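Local atomic coordinates of mitotic checkpoint control protein kinase BUB1 (Drosophila melanogaster, PDB entry 6JKK), a protein that probably acts as a protein kinase that binds ATP, here represented by the kinase domain of the kinetochore protein BubR1. Residues H48-F56 / Y119-I130; T274-V282 / E292-N300. One frame throughout, in Å; residues are numbered along the deposited sequence.

Two ways of joining secondary structure are met at opposite ends of this kinase domain, with the centres of the two contacts 44 Å apart. Contact 1 (48-56 / 119-130) is the more buried: two beta hairpins of one curved sheet of the N-terminal lobe, not neighbours in it, meet by side chains alone, through methyl groups and two rings, without a hydrogen bond between them. Contact 2 (274-282 / 292-300) is partly buried and joins a short strand to the helix that follows it, the two segments ten residues apart in the chain; apolar packing is supplemented there by one asparagine that binds the strand backbone twice. Contacts 1 and 2 share no structural element, and their nearest atoms are about 28 Å apart.

Contact 1 (H48-F56 / Y119-I130); sequences HLEVHNEKF and YALVGNNSSVYI
Val51 and Leu121 mark the closest backbone approach, 6.3 Å from CA to CA, where strands 48-51 and 119-122 run at 96° to one another, their axes 7.7 Å apart. Each belongs to an antiparallel hairpin, the first closed by a type II' turn from Val51 to Glu54, and both hairpins are parts of the strongly curved beta-sheet in the N-terminal lobe of the protein kinase fold. The sheet bends so far that strands not adjacent in it come face to face, and side chains fill the space between. Leu49 divides its two methyls: CD1 meets Leu121 CD2 at 3.8 Å, while CD2 touches Val128 CG1, these two side chains running in opposite directions. Val51 reaches tip to tip toward Ile130, with CG2 4.0 Å from CD1, and its other branch, CG1, set anti to the backbone N, lies against Tyr119 CB and Ala120 O.

The aromatic end is more sharply oriented. Phe56 turns its edge toward the face of Tyr119 in an offset edge-to-face pair, the planes inclined at 69° and the centroids 5.6 Å apart. Glu54 crosses the phenol with its aliphatic part, CG lying 3.4 Å from Tyr119 OH, while its carboxylate oxygen OE2 is hydrogen-bonded to His75. Strand 80-87 packs against the same cluster, Leu84 touching Leu49 and Val82 touching both Phe56 and Ile130. Val128 also lies about 6 Å, side chain to side chain, from Lys85, a predicted ATP-binding residue, so this core extends close to the probable nucleotide site. Over the centre of the Phe56 ring sits Ile130 CD1 in a CH-pi contact, 3.6 Å from the centroid and only 11° off the ring normal.

Contact 2 (T274-V282 / E292-N300); sequences TIWMPKTNV and ENIFRTLLN
Met277 is the main bump of strand 276-278, bent at chi2 and chi3 (-64° and -83°) so that its thioether folds onto helix 288-299. Its SD rests 3.6 Å from Arg296 CA, and CE settles over the shallow groove where Glu292 O and Phe295 CB meet. Pro278 offers a second ridge: CG touches Phe295 CD2, and CD meets Leu299 CD1 at 3.8 Å, the proline thus bridging side chains one helical turn apart. Beyond the proline, Val282 CG2 touches Phe295 CE2; at the other end of the segment, Ile275 CG2 touches Arg296 CG.

At the C-terminal end of the helix, shape gives way to polarity. Asn300, the first residue to leave helical geometry, pairs its amide with the backbone of Trp276: OD1 accepts from Trp276 N at 2.9 Å through a lone pair, and ND2 donates almost straight to Trp276 O, also at 2.9 Å. The second N-H of ND2 goes to Arg296 O, so three bonds fix the amide's rotation and tie strand to helix. Replacing Asn300 by alanine would probably leave Trp276 N and O without these partners, so that apolar packing alone would join the strand to the helix end.

These elements belong to the helical C-terminal lobe of the kinase domain. Strand 276-278 pairs antiparallel with strand 267-269, whose Val267 touches both Trp276 and Leu299. Helix 246-261 supports the same layer through His257 against Pro278 and Leu260 against Phe295, while helix 310-322 packs on Ile294 and Leu298.

Contact 1 (H48-F56 / Y119-I130)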
loop_
_atom_site.group_PDB
_atom_site.type_symbol
_atom_site.label_atom_id
_atom_site.label_comp_id
_atom_site.label_asym_id
_atom_site.label_seq_id
_atom_site.Cartn_x
_atom_site.Cartn_y
_atom_site.Cartn_z
ATOM N N HIS A 48 -4.783 7.041 27.534
ATOM C CA HIS A 48 -4.213 8.182 26.847
ATOM C C HIS A 48 -2.724 7.986 26.631
ATOM O O HIS A 48 -2.077 7.197 27.323
ATOM C CB HIS A 48 -4.491 9.476 27.612
ATOM C CG HIS A 48 -5.947 9.786 27.753
ATOM N ND1 HIS A 48 -6.772 9.103 28.622
ATOM C CD2 HIS A 48 -6.733 10.693 27.127
ATOM C CE1 HIS A 48 -7.999 9.578 28.527
ATOM N NE2 HIS A 48 -8.004 10.547 27.628
ATOM N N LEU A 49 -2.193 8.711 25.658
ATOM C CA LEU A 49 -0.802 8.577 25.275
ATOM C C LEU A 49 -0.300 9.960 24.932
ATOM O O LEU A 49 -1.008 10.742 24.292
ATOM C CB LEU A 49 -0.686 7.665 24.049
ATOM C CG LEU A 49 0.713 7.432 23.478
ATOM C CD1 LEU A 49 1.585 6.792 24.526
ATOM C CD2 LEU A 49 0.665 6.565 22.245
ATOM N N GLU A 50 0.919 10.266 25.352
ATOM C CA GLU A 50 1.509 11.553 25.023
ATOM C C GLU A 50 2.769 11.408 24.177
ATOM O O GLU A 50 3.604 10.538 24.425
ATOM C CB GLU A 50 1.825 12.343 26.295
ATOM C CG GLU A 50 0.603 12.774 27.082
ATOM C CD GLU A 50 0.933 13.799 28.154
ATOM O OE1 GLU A 50 0.776 15.008 27.885
ATOM O OE2 GLU A 50 1.351 13.395 29.260
ATOM N N VAL A 51 2.894 12.263 23.168
ATOM C CA VAL A 51 4.160 12.436 22.475
ATOM C C VAL A 51 4.510 13.905 22.632
ATOM O O VAL A 51 3.894 14.767 21.994
ATOM C CB VAL A 51 4.079 12.071 20.985
ATOM C CG1 VAL A 51 5.446 12.210 20.338
ATOM C CG2 VAL A 51 3.561 10.644 20.811
ATOM N N HIS A 52 5.480 14.185 23.500
ATOM C CA HIS A 52 5.843 15.562 23.836
ATOM C C HIS A 52 4.652 16.323 24.427
ATOM O O HIS A 52 4.147 15.960 25.485
ATOM C CB HIS A 52 6.409 16.289 22.614
ATOM C CG HIS A 52 7.743 15.776 22.172
ATOM N ND1 HIS A 52 8.799 15.601 23.042
ATOM C CD2 HIS A 52 8.197 15.406 20.950
ATOM C CE1 HIS A 52 9.844 15.146 22.376
ATOM N NE2 HIS A 52 9.507 15.021 21.104
ATOM N N ASN A 53 4.206 17.373 23.743
ATOM C CA ASN A 53 3.083 18.175 24.229
ATOM C C ASN A 53 1.723 17.670 23.741
ATOM O O ASN A 53 0.677 18.146 24.189
ATOM C CB ASN A 53 3.262 19.647 23.846
ATOM C CG ASN A 53 4.260 20.371 24.738
ATOM O OD1 ASN A 53 4.254 20.206 25.959
ATOM N ND2 ASN A 53 5.122 21.178 24.131
ATOM N N GLU A 54 1.743 16.703 22.829
ATOM C CA GLU A 54 0.520 16.229 22.192
ATOM C C GLU A 54 -0.088 15.040 22.932
ATOM O O GLU A 54 0.598 14.050 23.200
ATOM C CB GLU A 54 0.807 15.870 20.735
ATOM C CG GLU A 54 1.624 16.933 20.009
ATOM C CD GLU A 54 0.939 18.289 19.983
ATOM O OE1 GLU A 54 1.636 19.314 20.145
ATOM O OE2 GLU A 54 -0.296 18.334 19.790
ATOM N N LYS A 55 -1.372 15.149 23.274
ATOM C CA LYS A 55 -2.080 14.072 23.968
ATOM C C LYS A 55 -3.077 13.367 23.049
ATOM O O LYS A 55 -3.755 14.006 22.240
ATOM C CB LYS A 55 -2.795 14.593 25.219
ATOM C CG LYS A 55 -3.688 13.550 25.895
ATOM C CD LYS A 55 -4.370 14.093 27.133
ATOM C CE LYS A 55 -3.376 14.303 28.252
ATOM N NZ LYS A 55 -4.055 14.665 29.530
ATOM N N PHE A 56 -3.152 12.046 23.172
ATOM C CA PHE A 56 -4.014 11.246 22.315
ATOM C C PHE A 56 -4.909 10.354 23.161
ATOM O O PHE A 56 -4.479 9.838 24.188
ATOM C CB PHE A 56 -3.169 10.364 21.393
ATOM C CG PHE A 56 -2.273 11.132 20.471
ATOM C CD1 PHE A 56 -1.049 11.620 20.916
ATOM C CD2 PHE A 56 -2.648 11.356 19.156
ATOM C CE1 PHE A 56 -0.216 12.330 20.062
ATOM C CE2 PHE A 56 -1.824 12.060 18.289
ATOM C CZ PHE A 56 -0.606 12.546 18.742
ATOM N N TYR A 119 3.490 11.521 14.379
ATOM C CA TYR A 119 4.262 11.477 15.615
ATOM C C TYR A 119 4.864 10.097 15.812
ATOM O O TYR A 119 4.291 9.082 15.383
ATOM C CB TYR A 119 3.386 11.852 16.819
ATOM C CG TYR A 119 2.920 13.287 16.773
ATOM C CD1 TYR A 119 1.660 13.616 16.288
ATOM C CD2 TYR A 119 3.756 14.317 17.184
ATOM C CE1 TYR A 119 1.241 14.932 16.228
ATOM C CE2 TYR A 119 3.348 15.631 17.130
ATOM C CZ TYR A 119 2.091 15.934 16.654
ATOM O OH TYR A 119 1.689 17.250 16.603
ATOM N N ALA A 120 6.027 10.065 16.460
ATOM C CA ALA A 120 6.720 8.808 16.720
ATOM C C ALA A 120 7.178 8.735 18.164
ATOM O O ALA A 120 7.893 9.612 18.645
ATOM C CB ALA A 120 7.922 8.651 15.782
ATOM N N LEU A 121 6.765 7.680 18.856
ATOM C CA LEU A 121 7.268 7.425 20.194
ATOM C C LEU A 121 8.187 6.220 20.071
ATOM O O LEU A 121 7.746 5.127 19.703
ATOM C CB LEU A 121 6.110 7.136 21.146
ATOM C CG LEU A 121 6.404 7.044 22.639
ATOM C CD1 LEU A 121 6.909 8.383 23.163
ATOM C CD2 LEU A 121 5.157 6.597 23.394
ATOM N N VAL A 122 9.469 6.430 20.349
ATOM C CA VAL A 122 10.488 5.415 20.092
ATOM C C VAL A 122 11.235 5.008 21.366
ATOM O O VAL A 122 12.059 5.765 21.884
ATOM C CB VAL A 122 11.485 5.915 19.024
ATOM C CG1 VAL A 122 12.533 4.870 18.749
ATOM C CG2 VAL A 122 10.744 6.268 17.737
ATOM N N GLY A 123 10.941 3.810 21.870
ATOM C CA GLY A 123 11.577 3.325 23.080
ATOM C C GLY A 123 12.644 2.291 22.793
ATOM O O GLY A 123 12.861 1.917 21.637
ATOM N N ASN A 124 13.311 1.833 23.846
ATOM C CA ASN A 124 14.316 0.790 23.714
ATOM C C ASN A 124 13.667 -0.491 23.179
ATOM O O ASN A 124 14.280 -1.245 22.425
ATOM C CB ASN A 124 14.959 0.487 25.072
ATOM C CG ASN A 124 15.535 1.723 25.760
ATOM O OD1 ASN A 124 15.976 2.673 25.114
ATOM N ND2 ASN A 124 15.545 1.696 27.086
ATOM N N ASN A 125 12.411 -0.701 23.568
ATOM C CA ASN A 125 11.706 -1.965 23.379
ATOM C C ASN A 125 10.754 -1.992 22.189
ATOM O O ASN A 125 10.551 -3.039 21.560
ATOM C CB ASN A 125 10.892 -2.255 24.638
ATOM C CG ASN A 125 9.862 -1.157 24.932
ATOM O OD1 ASN A 125 10.179 0.042 24.903
ATOM N ND2 ASN A 125 8.623 -1.567 25.198
ATOM N N SER A 126 10.143 -0.849 21.897
ATOM C CA SER A 126 9.101 -0.793 20.885
ATOM C C SER A 126 8.903 0.626 20.404
ATOM O O SER A 126 9.353 1.589 21.041
ATOM C CB SER A 126 7.776 -1.315 21.443
ATOM O OG SER A 126 7.411 -0.619 22.621
ATOM N N SER A 127 8.236 0.742 19.260
ATOM C CA SER A 127 7.889 2.028 18.683
ATOM C C SER A 127 6.371 2.135 18.638
ATOM O O SER A 127 5.668 1.117 18.608
ATOM C CB SER A 127 8.449 2.143 17.261
ATOM O OG SER A 127 8.123 0.997 16.480
ATOM N N VAL A 128 5.871 3.366 18.661
ATOM C CA VAL A 128 4.474 3.628 18.341
ATOM C C VAL A 128 4.462 4.738 17.309
ATOM O O VAL A 128 4.977 5.825 17.564
ATOM C CB VAL A 128 3.647 4.062 19.570
ATOM C CG1 VAL A 128 2.276 4.544 19.128
ATOM C CG2 VAL A 128 3.497 2.906 20.569
ATOM N N TYR A 129 3.909 4.445 16.133
ATOM C CA TYR A 129 3.779 5.434 15.068
ATOM C C TYR A 129 2.317 5.847 14.909
ATOM O O TYR A 129 1.416 5.005 14.819
ATOM C CB TYR A 129 4.339 4.879 13.749
ATOM C CG TYR A 129 5.827 4.597 13.818
ATOM C CD1 TYR A 129 6.707 5.548 14.325
ATOM C CD2 TYR A 129 6.345 3.377 13.400
ATOM C CE1 TYR A 129 8.063 5.294 14.400
ATOM C CE2 TYR A 129 7.696 3.113 13.477
ATOM C CZ TYR A 129 8.549 4.073 13.980
ATOM O OH TYR A 129 9.897 3.808 14.052
ATOM N N ILE A 130 2.092 7.155 14.878
ATOM C CA ILE A 130 0.752 7.712 14.788
ATOM C C ILE A 130 0.521 8.308 13.398
ATOM O O ILE A 130 1.258 9.204 12.969
ATOM C CB ILE A 130 0.558 8.796 15.860
ATOM C CG1 ILE A 130 0.730 8.171 17.251
ATOM C CG2 ILE A 130 -0.812 9.439 15.723
ATOM C CD1 ILE A 130 0.683 9.155 18.422
#

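Contact 2 (T274-V282 / E292-N300)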
loop_
_atom_site.group_PDB
_atom_site.type_symbol
_atom_site.label_atom_id
_atom_site.label_comp_id
_atom_site.label_asym_id
_atom_site.label_seq_id
_atom_site.Cartn_x
_atom_site.Cartn_y
_atom_site.Cartn_z
ATOM N N THR A 274 4.292 -19.702 -21.746
ATOM C CA THR A 274 5.121 -19.493 -20.566
ATOM C C THR A 274 4.653 -18.221 -19.863
ATOM O O THR A 274 5.311 -17.714 -18.952
ATOM C CB THR A 274 6.603 -19.356 -20.943
ATOM O OG1 THR A 274 6.749 -18.351 -21.954
ATOM C CG2 THR A 274 7.147 -20.675 -21.466
ATOM N N ILE A 275 3.505 -17.719 -20.307
ATOM C CA ILE A 275 2.925 -16.485 -19.792
ATOM C C ILE A 275 2.087 -16.751 -18.543
ATOM O O ILE A 275 1.240 -17.648 -18.532
ATOM C CB ILE A 275 2.055 -15.808 -20.877
ATOM C CG1 ILE A 275 2.928 -15.332 -22.044
ATOM C CG2 ILE A 275 1.260 -14.654 -20.293
ATOM C CD1 ILE A 275 3.965 -14.285 -21.651
ATOM N N TRP A 276 2.328 -15.968 -17.496
ATOM C CA TRP A 276 1.584 -16.103 -16.250
ATOM C C TRP A 276 0.353 -15.197 -16.222
ATOM O O TRP A 276 0.430 -14.007 -16.537
ATOM C CB TRP A 276 2.497 -15.795 -15.062
ATOM C CG TRP A 276 3.641 -16.766 -14.929
ATOM C CD1 TRP A 276 4.816 -16.757 -15.627
ATOM C CD2 TRP A 276 3.720 -17.881 -14.030
ATOM N NE1 TRP A 276 5.614 -17.806 -15.222
ATOM C CE2 TRP A 276 4.963 -18.505 -14.239
ATOM C CE3 TRP A 276 2.855 -18.415 -13.074
ATOM C CZ2 TRP A 276 5.360 -19.636 -13.519
ATOM C CZ3 TRP A 276 3.250 -19.530 -12.360
ATOM C CH2 TRP A 276 4.485 -20.133 -12.588
ATOM N N MET A 277 -0.784 -15.777 -15.858
ATOM C CA MET A 277 -2.032 -15.033 -15.730
ATOM C C MET A 277 -2.775 -15.570 -14.512
ATOM O O MET A 277 -2.489 -16.679 -14.047
ATOM C CB MET A 277 -2.896 -15.211 -16.988
ATOM C CG MET A 277 -2.314 -14.584 -18.246
ATOM S SD MET A 277 -2.201 -12.793 -18.109
ATOM C CE MET A 277 -3.884 -12.340 -18.548
ATOM N N PRO A 278 -3.720 -14.782 -13.978
ATOM C CA PRO A 278 -4.551 -15.337 -12.906
ATOM C C PRO A 278 -5.312 -16.558 -13.397
ATOM O O PRO A 278 -5.636 -16.649 -14.587
ATOM C CB PRO A 278 -5.530 -14.201 -12.602
ATOM C CG PRO A 278 -4.780 -12.951 -12.989
ATOM C CD PRO A 278 -3.992 -13.350 -14.212
ATOM N N LYS A 279 -5.593 -17.487 -12.489
ATOM C CA LYS A 279 -6.320 -18.705 -12.822
ATOM C C LYS A 279 -7.743 -18.366 -13.267
ATOM O O LYS A 279 -8.350 -19.075 -14.073
ATOM C CB LYS A 279 -6.343 -19.612 -11.594
ATOM C CG LYS A 279 -6.723 -21.048 -11.853
ATOM C CD LYS A 279 -6.346 -21.889 -10.645
ATOM C CE LYS A 279 -6.890 -23.295 -10.757
ATOM N NZ LYS A 279 -6.461 -24.121 -9.591
ATOM N N THR A 280 -8.254 -17.258 -12.738
ATOM C CA THR A 280 -9.605 -16.788 -13.028
ATOM C C THR A 280 -9.723 -16.187 -14.429
ATOM O O THR A 280 -8.958 -15.295 -14.798
ATOM C CB THR A 280 -10.036 -15.717 -11.996
ATOM O OG1 THR A 280 -10.033 -16.288 -10.682
ATOM C CG2 THR A 280 -11.424 -15.197 -12.310
ATOM N N ASN A 281 -10.683 -16.681 -15.207
ATOM C CA ASN A 281 -10.991 -16.089 -16.503
ATOM C C ASN A 281 -11.795 -14.801 -16.341
ATOM O O ASN A 281 -12.842 -14.797 -15.694
ATOM C CB ASN A 281 -11.781 -17.076 -17.367
ATOM C CG ASN A 281 -11.006 -18.346 -17.673
ATOM O OD1 ASN A 281 -9.834 -18.298 -18.044
ATOM N ND2 ASN A 281 -11.662 -19.491 -17.517
ATOM N N VAL A 282 -11.297 -13.712 -16.918
ATOM C CA VAL A 282 -12.066 -12.475 -17.006
ATOM C C VAL A 282 -13.289 -12.758 -17.875
ATOM O O VAL A 282 -13.149 -13.300 -18.971
ATOM C CB VAL A 282 -11.242 -11.349 -17.654
ATOM C CG1 VAL A 282 -11.990 -10.029 -17.575
ATOM C CG2 VAL A 282 -9.872 -11.232 -16.982
ATOM N N GLU A 292 -7.072 -8.210 -19.532
ATOM C CA GLU A 292 -6.031 -9.171 -19.889
ATOM C C GLU A 292 -4.712 -8.469 -20.242
ATOM O O GLU A 292 -3.641 -8.937 -19.846
ATOM C CB GLU A 292 -6.506 -10.124 -20.992
ATOM C CG GLU A 292 -7.570 -11.114 -20.501
ATOM C CD GLU A 292 -8.019 -12.103 -21.561
ATOM O OE1 GLU A 292 -7.735 -11.873 -22.754
ATOM O OE2 GLU A 292 -8.665 -13.108 -21.194
ATOM N N ASN A 293 -4.792 -7.343 -20.955
ATOM C CA ASN A 293 -3.620 -6.501 -21.204
ATOM C C ASN A 293 -2.951 -6.076 -19.901
ATOM O O ASN A 293 -1.742 -6.236 -19.722
ATOM C CB ASN A 293 -3.999 -5.239 -21.998
ATOM C CG ASN A 293 -4.082 -5.475 -23.501
ATOM O OD1 ASN A 293 -3.705 -6.533 -24.008
ATOM N ND2 ASN A 293 -4.565 -4.467 -24.225
ATOM N N ILE A 294 -3.747 -5.507 -19.000
ATOM C CA ILE A 294 -3.242 -5.012 -17.727
ATOM C C ILE A 294 -2.577 -6.116 -16.902
ATOM O O ILE A 294 -1.451 -5.948 -16.432
ATOM C CB ILE A 294 -4.365 -4.340 -16.904
ATOM C CG1 ILE A 294 -4.905 -3.113 -17.645
ATOM C CG2 ILE A 294 -3.854 -3.943 -15.516
ATOM C CD1 ILE A 294 -6.221 -2.588 -17.080
ATOM N N PHE A 295 -3.268 -7.240 -16.742
ATOM C CA PHE A 295 -2.742 -8.352 -15.955
ATOM C C PHE A 295 -1.467 -8.915 -16.587
ATOM O O PHE A 295 -0.471 -9.145 -15.895
ATOM C CB PHE A 295 -3.791 -9.462 -15.809
ATOM C CG PHE A 295 -5.020 -9.055 -15.027
ATOM C CD1 PHE A 295 -5.064 -7.851 -14.333
ATOM C CD2 PHE A 295 -6.131 -9.894 -14.990
ATOM C CE1 PHE A 295 -6.197 -7.485 -13.616
ATOM C CE2 PHE A 295 -7.267 -9.537 -14.280
ATOM C CZ PHE A 295 -7.299 -8.332 -13.590
ATOM N N ARG A 296 -1.493 -9.121 -17.902
ATOM C CA ARG A 296 -0.348 -9.704 -18.599
ATOM C C ARG A 296 0.879 -8.799 -18.533
ATOM O O ARG A 296 2.001 -9.267 -18.325
ATOM C CB ARG A 296 -0.693 -10.014 -20.057
ATOM C CG ARG A 296 0.377 -10.822 -20.778
ATOM C CD ARG A 296 0.013 -11.108 -22.232
ATOM N NE ARG A 296 -1.397 -10.870 -22.533
ATOM C CZ ARG A 296 -1.858 -9.770 -23.127
ATOM N NH1 ARG A 296 -1.024 -8.801 -23.481
ATOM N NH2 ARG A 296 -3.153 -9.636 -23.363
ATOM N N THR A 297 0.652 -7.500 -18.701
ATOM C CA THR A 297 1.734 -6.523 -18.714
ATOM C C THR A 297 2.390 -6.403 -17.342
ATOM O O THR A 297 3.616 -6.286 -17.228
ATOM C CB THR A 297 1.210 -5.151 -19.152
ATOM O OG1 THR A 297 0.674 -5.253 -20.476
ATOM C CG2 THR A 297 2.317 -4.117 -19.143
ATOM N N LEU A 298 1.569 -6.429 -16.299
ATOM C CA LEU A 298 2.081 -6.243 -14.946
ATOM C C LEU A 298 2.690 -7.520 -14.368
ATOM O O LEU A 298 3.542 -7.453 -13.483
ATOM C CB LEU A 298 0.985 -5.706 -14.023
ATOM C CG LEU A 298 0.504 -4.267 -14.234
ATOM C CD1 LEU A 298 -0.763 -3.987 -13.430
ATOM C CD2 LEU A 298 1.591 -3.283 -13.852
ATOM N N LEU A 299 2.255 -8.677 -14.866
ATOM C CA LEU A 299 2.757 -9.958 -14.365
ATOM C C LEU A 299 3.969 -10.479 -15.130
ATOM O O LEU A 299 4.769 -11.252 -14.593
ATOM C CB LEU A 299 1.658 -11.023 -14.408
ATOM C CG LEU A 299 0.539 -10.927 -13.377
ATOM C CD1 LEU A 299 -0.499 -12.006 -13.613
ATOM C CD2 LEU A 299 1.120 -11.052 -11.986
ATOM N N ASN A 300 4.098 -10.078 -16.388
ATOM C CA ASN A 300 5.126 -10.651 -17.241
ATOM C C ASN A 300 6.095 -9.595 -17.733
ATOM O O ASN A 300 5.885 -8.988 -18.785
ATOM C CB ASN A 300 4.484 -11.390 -18.412
ATOM C CG ASN A 300 3.577 -12.522 -17.956
ATOM O OD1 ASN A 300 4.013 -13.666 -17.831
ATOM N ND2 ASN A 300 2.313 -12.205 -17.704
#